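Local coordinates for protein acyl-coenzyme A oxidase 1 (Yarrowia lipolytica, PDB 5Y9D) that uses FAD and molecular oxygen to oxidise 2,3-saturated acyl-CoAs to (2E)-enoyl-CoAs in peroxisomal fatty acid beta-oxidation, releasing hydrogen peroxide, at residues E36-T48 with V636-G648. Sequence-based numbering, arbitrary orientation.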
ATOM      1  N   GLU A  36      -6.916   5.305  30.269  1.00 34.53           N
ATOM      2  CA  GLU A  36      -6.130   4.243  29.641  1.00 34.40           C
ATOM      3  C   GLU A  36      -4.726   4.302  30.164  1.00 33.15           C
ATOM      4  O   GLU A  36      -4.128   3.272  30.426  1.00 31.52           O
ATOM      5  CB  GLU A  36      -6.057   4.370  28.123  1.00 34.61           C
ATOM      6  CG  GLU A  36      -7.301   4.004  27.374  1.00 34.47           C
ATOM      7  CD  GLU A  36      -7.639   2.524  27.376  1.00 34.81           C
ATOM      8  OE1 GLU A  36      -6.785   1.643  27.684  1.00 33.94           O
ATOM      9  OE2 GLU A  36      -8.814   2.255  27.020  1.00 36.41           O
ATOM     10  N   ARG A  37      -4.217   5.516  30.321  1.00 34.85           N
ATOM     11  CA  ARG A  37      -2.831   5.717  30.737  1.00 36.90           C
ATOM     12  C   ARG A  37      -2.619   5.455  32.243  1.00 36.77           C
ATOM     13  O   ARG A  37      -1.510   5.204  32.685  1.00 37.50           O
ATOM     14  CB  ARG A  37      -2.334   7.114  30.316  1.00 34.39           C
ATOM     15  CG  ARG A  37      -0.862   7.331  30.651  1.00 35.03           C
ATOM     16  CD  ARG A  37      -0.264   8.526  29.947  1.00 34.41           C
ATOM     17  NE  ARG A  37      -0.198   8.388  28.496  1.00 32.20           N
ATOM     18  CZ  ARG A  37      -0.854   9.146  27.630  1.00 33.91           C
ATOM     19  NH1 ARG A  37      -0.702   8.959  26.321  1.00 36.65           N
ATOM     20  NH2 ARG A  37      -1.666  10.091  28.049  1.00 34.00           N
ATOM     21  N   GLY A  38      -3.685   5.523  33.026  1.00 40.37           N
ATOM     22  CA  GLY A  38      -3.626   5.070  34.424  1.00 40.17           C
ATOM     23  C   GLY A  38      -3.533   3.555  34.576  1.00 38.41           C
ATOM     24  O   GLY A  38      -3.089   3.075  35.607  1.00 40.79           O
ATOM     25  N   LYS A  39      -3.935   2.791  33.556  1.00 36.97           N
ATOM     26  CA  LYS A  39      -3.834   1.315  33.617  1.00 35.21           C
ATOM     27  C   LYS A  39      -2.395   0.804  33.538  1.00 34.94           C
ATOM     28  O   LYS A  39      -2.114  -0.316  33.923  1.00 36.87           O
ATOM     29  CB  LYS A  39      -4.611   0.646  32.492  1.00 35.18           C
ATOM     30  CG  LYS A  39      -6.095   0.974  32.378  1.00 35.57           C
ATOM     31  CD  LYS A  39      -6.669   0.429  31.065  1.00 36.75           C
ATOM     32  CE  LYS A  39      -8.189   0.554  31.036  1.00 40.99           C
ATOM     33  NZ  LYS A  39      -8.823  -0.112  29.861  1.00 42.74           N
ATOM     34  N   THR A  40      -1.470   1.612  33.042  1.00 33.83           N
ATOM     35  CA  THR A  40      -0.113   1.148  32.858  1.00 31.97           C
ATOM     36  C   THR A  40       0.473   0.622  34.176  1.00 33.62           C
ATOM     37  O   THR A  40       0.417   1.304  35.185  1.00 33.29           O
ATOM     38  CB  THR A  40       0.745   2.270  32.251  1.00 31.08           C
ATOM     39  OG1 THR A  40       0.203   2.610  30.979  1.00 31.36           O
ATOM     40  CG2 THR A  40       2.211   1.845  32.040  1.00 30.87           C
ATOM     41  N   GLN A  41       1.039  -0.585  34.138  1.00 36.19           N
ATOM     42  CA  GLN A  41       1.484  -1.314  35.333  1.00 39.67           C
ATOM     43  C   GLN A  41       2.956  -1.108  35.633  1.00 38.25           C
ATOM     44  O   GLN A  41       3.413  -1.477  36.704  1.00 36.00           O
ATOM     45  CB  GLN A  41       1.265  -2.818  35.130  1.00 47.05           C
ATOM     46  CG  GLN A  41       0.414  -3.491  36.206  1.00 52.97           C
ATOM     47  CD  GLN A  41      -1.063  -3.435  35.868  1.00 56.42           C
ATOM     48  OE1 GLN A  41      -1.565  -2.390  35.449  1.00 59.48           O
ATOM     49  NE2 GLN A  41      -1.764  -4.563  36.023  1.00 53.39           N
ATOM     50  N   PHE A  42       3.686  -0.548  34.665  1.00 36.52           N
ATOM     51  CA  PHE A  42       5.151  -0.424  34.696  1.00 35.13           C
ATOM     52  C   PHE A  42       5.612   1.037  34.470  1.00 34.80           C
ATOM     53  O   PHE A  42       4.838   1.895  34.073  1.00 38.15           O
ATOM     54  CB  PHE A  42       5.769  -1.370  33.633  1.00 34.87           C
ATOM     55  CG  PHE A  42       5.230  -1.164  32.230  1.00 33.15           C
ATOM     56  CD1 PHE A  42       5.724  -0.156  31.416  1.00 32.00           C
ATOM     57  CD2 PHE A  42       4.222  -1.960  31.738  1.00 31.22           C
ATOM     58  CE1 PHE A  42       5.205   0.051  30.147  1.00 30.92           C
ATOM     59  CE2 PHE A  42       3.719  -1.770  30.467  1.00 31.30           C
ATOM     60  CZ  PHE A  42       4.196  -0.750  29.674  1.00 30.37           C
ATOM     61  N   THR A  43       6.867   1.323  34.747  1.00 35.30           N
ATOM     62  CA  THR A  43       7.459   2.610  34.418  1.00 36.01           C
ATOM     63  C   THR A  43       7.833   2.661  32.931  1.00 38.54           C
ATOM     64  O   THR A  43       8.702   1.900  32.470  1.00 40.17           O
ATOM     65  CB  THR A  43       8.720   2.840  35.246  1.00 37.01           C
ATOM     66  OG1 THR A  43       8.371   2.819  36.640  1.00 39.47           O
ATOM     67  CG2 THR A  43       9.400   4.184  34.875  1.00 36.34           C
ATOM     68  N   VAL A  44       7.184   3.558  32.188  1.00 36.98           N
ATOM     69  CA  VAL A  44       7.337   3.613  30.729  1.00 37.14           C
ATOM     70  C   VAL A  44       8.801   3.629  30.307  1.00 33.72           C
ATOM     71  O   VAL A  44       9.188   2.941  29.396  1.00 35.31           O
ATOM     72  CB  VAL A  44       6.636   4.847  30.114  1.00 36.96           C
ATOM     73  CG1 VAL A  44       7.054   5.043  28.668  1.00 38.38           C
ATOM     74  CG2 VAL A  44       5.133   4.699  30.197  1.00 36.72           C
ATOM     75  N   ARG A  45       9.615   4.406  30.990  1.00 33.01           N
ATOM     76  CA  ARG A  45      11.008   4.561  30.600  1.00 30.08           C
ATOM     77  C   ARG A  45      11.807   3.283  30.750  1.00 32.56           C
ATOM     78  O   ARG A  45      12.860   3.163  30.134  1.00 35.00           O
ATOM     79  CB  ARG A  45      11.651   5.675  31.395  1.00 28.68           C
ATOM     80  CG  ARG A  45      12.906   6.210  30.777  1.00 29.75           C
ATOM     81  CD  ARG A  45      13.550   7.203  31.710  1.00 29.36           C
ATOM     82  NE  ARG A  45      14.766   7.800  31.145  1.00 30.83           N
ATOM     83  CZ  ARG A  45      14.793   8.755  30.206  1.00 28.78           C
ATOM     84  NH1 ARG A  45      13.675   9.207  29.630  1.00 28.05           N
ATOM     85  NH2 ARG A  45      15.950   9.238  29.814  1.00 27.11           N
ATOM     86  N   ASP A  46      11.347   2.318  31.556  1.00 31.61           N
ATOM     87  CA  ASP A  46      12.064   1.053  31.626  1.00 31.84           C
ATOM     88  C   ASP A  46      11.902   0.303  30.273  1.00 31.16           C
ATOM     89  O   ASP A  46      12.868  -0.249  29.755  1.00 32.38           O
ATOM     90  CB  ASP A  46      11.611   0.184  32.808  1.00 35.32           C
ATOM     91  CG  ASP A  46      12.050   0.724  34.184  1.00 38.45           C
ATOM     92  OD1 ASP A  46      13.071   1.432  34.320  1.00 44.49           O
ATOM     93  OD2 ASP A  46      11.368   0.392  35.166  1.00 41.30           O
ATOM     94  N   VAL A  47      10.698   0.289  29.701  1.00 29.49           N
ATOM     95  CA  VAL A  47      10.498  -0.307  28.372  1.00 31.78           C
ATOM     96  C   VAL A  47      11.260   0.477  27.291  1.00 32.60           C
ATOM     97  O   VAL A  47      11.855  -0.125  26.414  1.00 35.31           O
ATOM     98  CB  VAL A  47       9.015  -0.403  27.951  1.00 30.08           C
ATOM     99  CG1 VAL A  47       8.891  -1.205  26.664  1.00 29.07           C
ATOM    100  CG2 VAL A  47       8.192  -1.071  29.032  1.00 31.65           C
ATOM    101  N   THR A  48      11.240   1.808  27.374  1.00 31.62           N
ATOM    102  CA  THR A  48      11.972   2.671  26.436  1.00 31.00           C
ATOM    103  C   THR A  48      13.478   2.324  26.470  1.00 31.06           C
ATOM    104  O   THR A  48      14.106   2.176  25.437  1.00 29.30           O
ATOM    105  CB  THR A  48      11.712   4.180  26.737  1.00 28.31           C
ATOM    106  OG1 THR A  48      10.297   4.447  26.748  1.00 26.08           O
ATOM    107  CG2 THR A  48      12.325   5.056  25.679  1.00 28.41           C
ATOM    108  N   VAL A 636      -2.433  -7.789  26.135  1.00 33.71           N
ATOM    109  CA  VAL A 636      -1.618  -6.678  25.618  1.00 31.97           C
ATOM    110  C   VAL A 636      -2.433  -5.394  25.462  1.00 31.50           C
ATOM    111  O   VAL A 636      -1.908  -4.302  25.656  1.00 29.73           O
ATOM    112  CB  VAL A 636      -0.983  -7.061  24.287  1.00 29.56           C
ATOM    113  CG1 VAL A 636      -0.676  -5.850  23.457  1.00 28.11           C
ATOM    114  CG2 VAL A 636       0.266  -7.900  24.554  1.00 31.08           C
ATOM    115  N   ARG A 637      -3.708  -5.544  25.115  1.00 31.18           N
ATOM    116  CA  ARG A 637      -4.603  -4.415  25.014  1.00 34.06           C
ATOM    117  C   ARG A 637      -4.692  -3.618  26.307  1.00 36.26           C
ATOM    118  O   ARG A 637      -4.781  -2.389  26.256  1.00 37.14           O
ATOM    119  CB  ARG A 637      -6.003  -4.824  24.512  1.00 34.05           C
ATOM    120  CG  ARG A 637      -7.045  -3.693  24.456  1.00 32.31           C
ATOM    121  CD  ARG A 637      -7.842  -3.707  25.753  1.00 31.78           C
ATOM    122  NE  ARG A 637      -8.813  -2.639  25.973  1.00 30.27           N
ATOM    123  CZ  ARG A 637      -8.527  -1.386  26.336  1.00 31.38           C
ATOM    124  NH1 ARG A 637      -9.535  -0.542  26.571  1.00 29.05           N
ATOM    125  NH2 ARG A 637      -7.258  -0.961  26.449  1.00 29.74           N
ATOM    126  N   ASP A 638      -4.638  -4.281  27.455  1.00 36.71           N
ATOM    127  CA  ASP A 638      -4.765  -3.551  28.716  1.00 37.37           C
ATOM    128  C   ASP A 638      -3.654  -2.501  28.868  1.00 35.59           C
ATOM    129  O   ASP A 638      -3.876  -1.485  29.523  1.00 35.36           O
ATOM    130  CB  ASP A 638      -4.799  -4.500  29.941  1.00 37.74           C
ATOM    131  CG  ASP A 638      -5.139  -3.759  31.270  1.00 40.08           C
ATOM    132  OD1 ASP A 638      -6.202  -3.111  31.367  1.00 42.69           O
ATOM    133  OD2 ASP A 638      -4.346  -3.833  32.234  1.00 41.18           O
ATOM    134  N   GLN A 639      -2.486  -2.760  28.278  1.00 32.77           N
ATOM    135  CA  GLN A 639      -1.298  -1.914  28.428  1.00 34.18           C
ATOM    136  C   GLN A 639      -0.868  -1.144  27.150  1.00 30.41           C
ATOM    137  O   GLN A 639       0.258  -0.656  27.095  1.00 28.43           O
ATOM    138  CB  GLN A 639      -0.098  -2.769  28.879  1.00 37.63           C
ATOM    139  CG  GLN A 639      -0.218  -3.512  30.212  1.00 38.66           C
ATOM    140  CD  GLN A 639      -0.196  -2.582  31.418  1.00 41.57           C
ATOM    141  OE1 GLN A 639       0.852  -2.015  31.789  1.00 36.55           O
ATOM    142  NE2 GLN A 639      -1.363  -2.428  32.054  1.00 43.08           N
ATOM    143  N   VAL A 640      -1.728  -1.028  26.135  1.00 28.46           N
ATOM    144  CA  VAL A 640      -1.285  -0.476  24.862  1.00 28.14           C
ATOM    145  C   VAL A 640      -0.661   0.892  24.968  1.00 28.99           C
ATOM    146  O   VAL A 640       0.301   1.192  24.208  1.00 27.49           O
ATOM    147  CB  VAL A 640      -2.383  -0.328  23.808  1.00 30.39           C
ATOM    148  CG1 VAL A 640      -2.508  -1.606  23.023  1.00 33.79           C
ATOM    149  CG2 VAL A 640      -3.721   0.128  24.395  1.00 30.13           C
ATOM    150  N   ILE A 641      -1.233   1.718  25.830  1.00 26.54           N
ATOM    151  CA  ILE A 641      -0.764   3.065  26.046  1.00 25.36           C
ATOM    152  C   ILE A 641       0.635   3.065  26.622  1.00 25.17           C
ATOM    153  O   ILE A 641       1.438   3.894  26.264  1.00 25.62           O
ATOM    154  CB  ILE A 641      -1.736   3.881  26.905  1.00 26.61           C
ATOM    155  CG1 ILE A 641      -3.078   3.993  26.203  1.00 27.49           C
ATOM    156  CG2 ILE A 641      -1.206   5.275  27.132  1.00 26.68           C
ATOM    157  CD1 ILE A 641      -2.970   4.472  24.779  1.00 27.99           C
ATOM    158  N   GLY A 642       0.921   2.145  27.527  1.00 24.31           N
ATOM    159  CA  GLY A 642       2.264   2.032  28.041  1.00 25.84           C
ATOM    160  C   GLY A 642       3.308   1.650  27.016  1.00 27.02           C
ATOM    161  O   GLY A 642       4.326   2.285  26.948  1.00 27.55           O
ATOM    162  N   LEU A 643       3.044   0.652  26.187  1.00 28.40           N
ATOM    163  CA  LEU A 643       4.000   0.220  25.158  1.00 29.72           C
ATOM    164  C   LEU A 643       4.268   1.239  24.031  1.00 29.97           C
ATOM    165  O   LEU A 643       5.431   1.529  23.603  1.00 35.26           O
ATOM    166  CB  LEU A 643       3.546  -1.130  24.619  1.00 29.15           C
ATOM    167  CG  LEU A 643       3.135  -2.044  25.773  1.00 29.38           C
ATOM    168  CD1 LEU A 643       2.203  -3.153  25.345  1.00 30.22           C
ATOM    169  CD2 LEU A 643       4.342  -2.613  26.491  1.00 30.73           C
ATOM    170  N   THR A 644       3.172   1.825  23.590  1.00 28.05           N
ATOM    171  CA  THR A 644       3.227   2.908  22.648  1.00 26.21           C
ATOM    172  C   THR A 644       3.922   4.124  23.254  1.00 25.99           C
ATOM    173  O   THR A 644       4.657   4.802  22.579  1.00 28.96           O
ATOM    174  CB  THR A 644       1.844   3.200  22.042  1.00 27.11           C
ATOM    175  OG1 THR A 644       0.859   3.266  23.067  1.00 27.40           O
ATOM    176  CG2 THR A 644       1.462   2.088  21.132  1.00 26.97           C
ATOM    177  N   ASP A 645       3.673   4.388  24.530  1.00 27.22           N
ATOM    178  CA  ASP A 645       4.292   5.494  25.247  1.00 26.05           C
ATOM    179  C   ASP A 645       5.781   5.227  25.316  1.00 28.07           C
ATOM    180  O   ASP A 645       6.602   6.123  25.287  1.00 27.29           O
ATOM    181  CB  ASP A 645       3.695   5.640  26.649  1.00 28.72           C
ATOM    182  CG  ASP A 645       2.434   6.495  26.675  1.00 29.60           C
ATOM    183  OD1 ASP A 645       2.101   7.129  25.667  1.00 29.08           O
ATOM    184  OD2 ASP A 645       1.764   6.526  27.712  1.00 30.46           O
ATOM    185  N   ALA A 646       6.074   3.945  25.436  1.00 28.35           N
ATOM    186  CA  ALA A 646       7.387   3.350  25.591  1.00 28.74           C
ATOM    187  C   ALA A 646       8.248   3.622  24.389  1.00 27.38           C
ATOM    188  O   ALA A 646       9.464   3.638  24.498  1.00 27.13           O
ATOM    189  CB  ALA A 646       7.264   1.860  25.811  1.00 30.14           C
ATOM    190  N   PHE A 647       7.619   3.854  23.244  1.00 26.77           N
ATOM    191  CA  PHE A 647       8.434   4.331  22.100  1.00 27.13           C
ATOM    192  C   PHE A 647       9.242   5.646  22.322  1.00 26.22           C
ATOM    193  O   PHE A 647      10.318   5.792  21.777  1.00 28.19           O
ATOM    194  CB  PHE A 647       7.620   4.404  20.815  1.00 26.25           C
ATOM    195  CG  PHE A 647       7.142   3.082  20.348  1.00 24.90           C
ATOM    196  CD1 PHE A 647       7.956   1.988  20.437  1.00 25.22           C
ATOM    197  CD2 PHE A 647       5.875   2.929  19.848  1.00 24.77           C
ATOM    198  CE1 PHE A 647       7.525   0.758  20.022  1.00 27.14           C
ATOM    199  CE2 PHE A 647       5.433   1.704  19.433  1.00 25.20           C
ATOM    200  CZ  PHE A 647       6.258   0.616  19.520  1.00 25.56           C
ATOM    201  N   GLY A 648       8.704   6.597  23.073  1.00 26.16           N
ATOM    202  CA  GLY A 648       9.370   7.793  23.507  1.00 26.15           C
ATOM    203  C   GLY A 648       9.168   8.965  22.580  1.00 26.21           C
ATOM    204  O   GLY A 648       9.899   9.926  22.680  1.00 28.25           O
TER
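Glu-36 and Arg-637 meet carboxylate to guanidinium, setting helix 28-38 against helices 619-637 and 640-646. Arg-637 grips end-on, NH2 to OE1 and NH1 to OE2, each 2.9 Å, with the two planes only 26° apart. Glu-36 OE2 also pairs with Lys-350, and Arg-637 NH1 with Asp-353; Lys-39 NZ, over one guanidinium face, makes a weak 3.5 Å bridge to Glu-36 OE1. An alanine in place of Glu-36 would probably strip Lys-350 and Lys-39 of this carboxylate and leave Arg-637 with Asp-353 but without its two-pronged partner. Arg-37, bent at chi3 (-66°), turns NE to the syn lone pair of Asp-645 OD2 at 2.8 Å. Arg-37 NH1 also bonds Tyr-661 O, its guanidinium makes a cation-pi contact with the Tyr-661 ring, and Asp-645 OD1 bridges to Arg-332.

Among neutral hydrogen bonds, the Gln-639 amide reads the connecting loop: NE2 donates to Lys-39 O from above the carbonyl plane, while OE1 takes Gln-41 N in plane at 2.8 Å. Farther along, Thr-48 OG1 donates to Ala-646 O.

Apolar contacts run from Gly-642 to Ala-646. The Phe-42 ring edge meets Gly-642, where a CB would clash with CZ, its CZ touches Leu-643 CD2, and Thr-40 CG2 lies over one face. Val-44 CG1 rests on Ala-646 CA (3.5 Å) and Val-47 CB on Ala-646 CB, where helix 44-48 crosses helix 640-646 at -51°. Polar and apolar contacts together thus join N-terminal and C-terminal helices, and the buried charges of Glu-36, Arg-637 and Asp-645, each met by more than one opposite charge, illustrate how a network satisfies them.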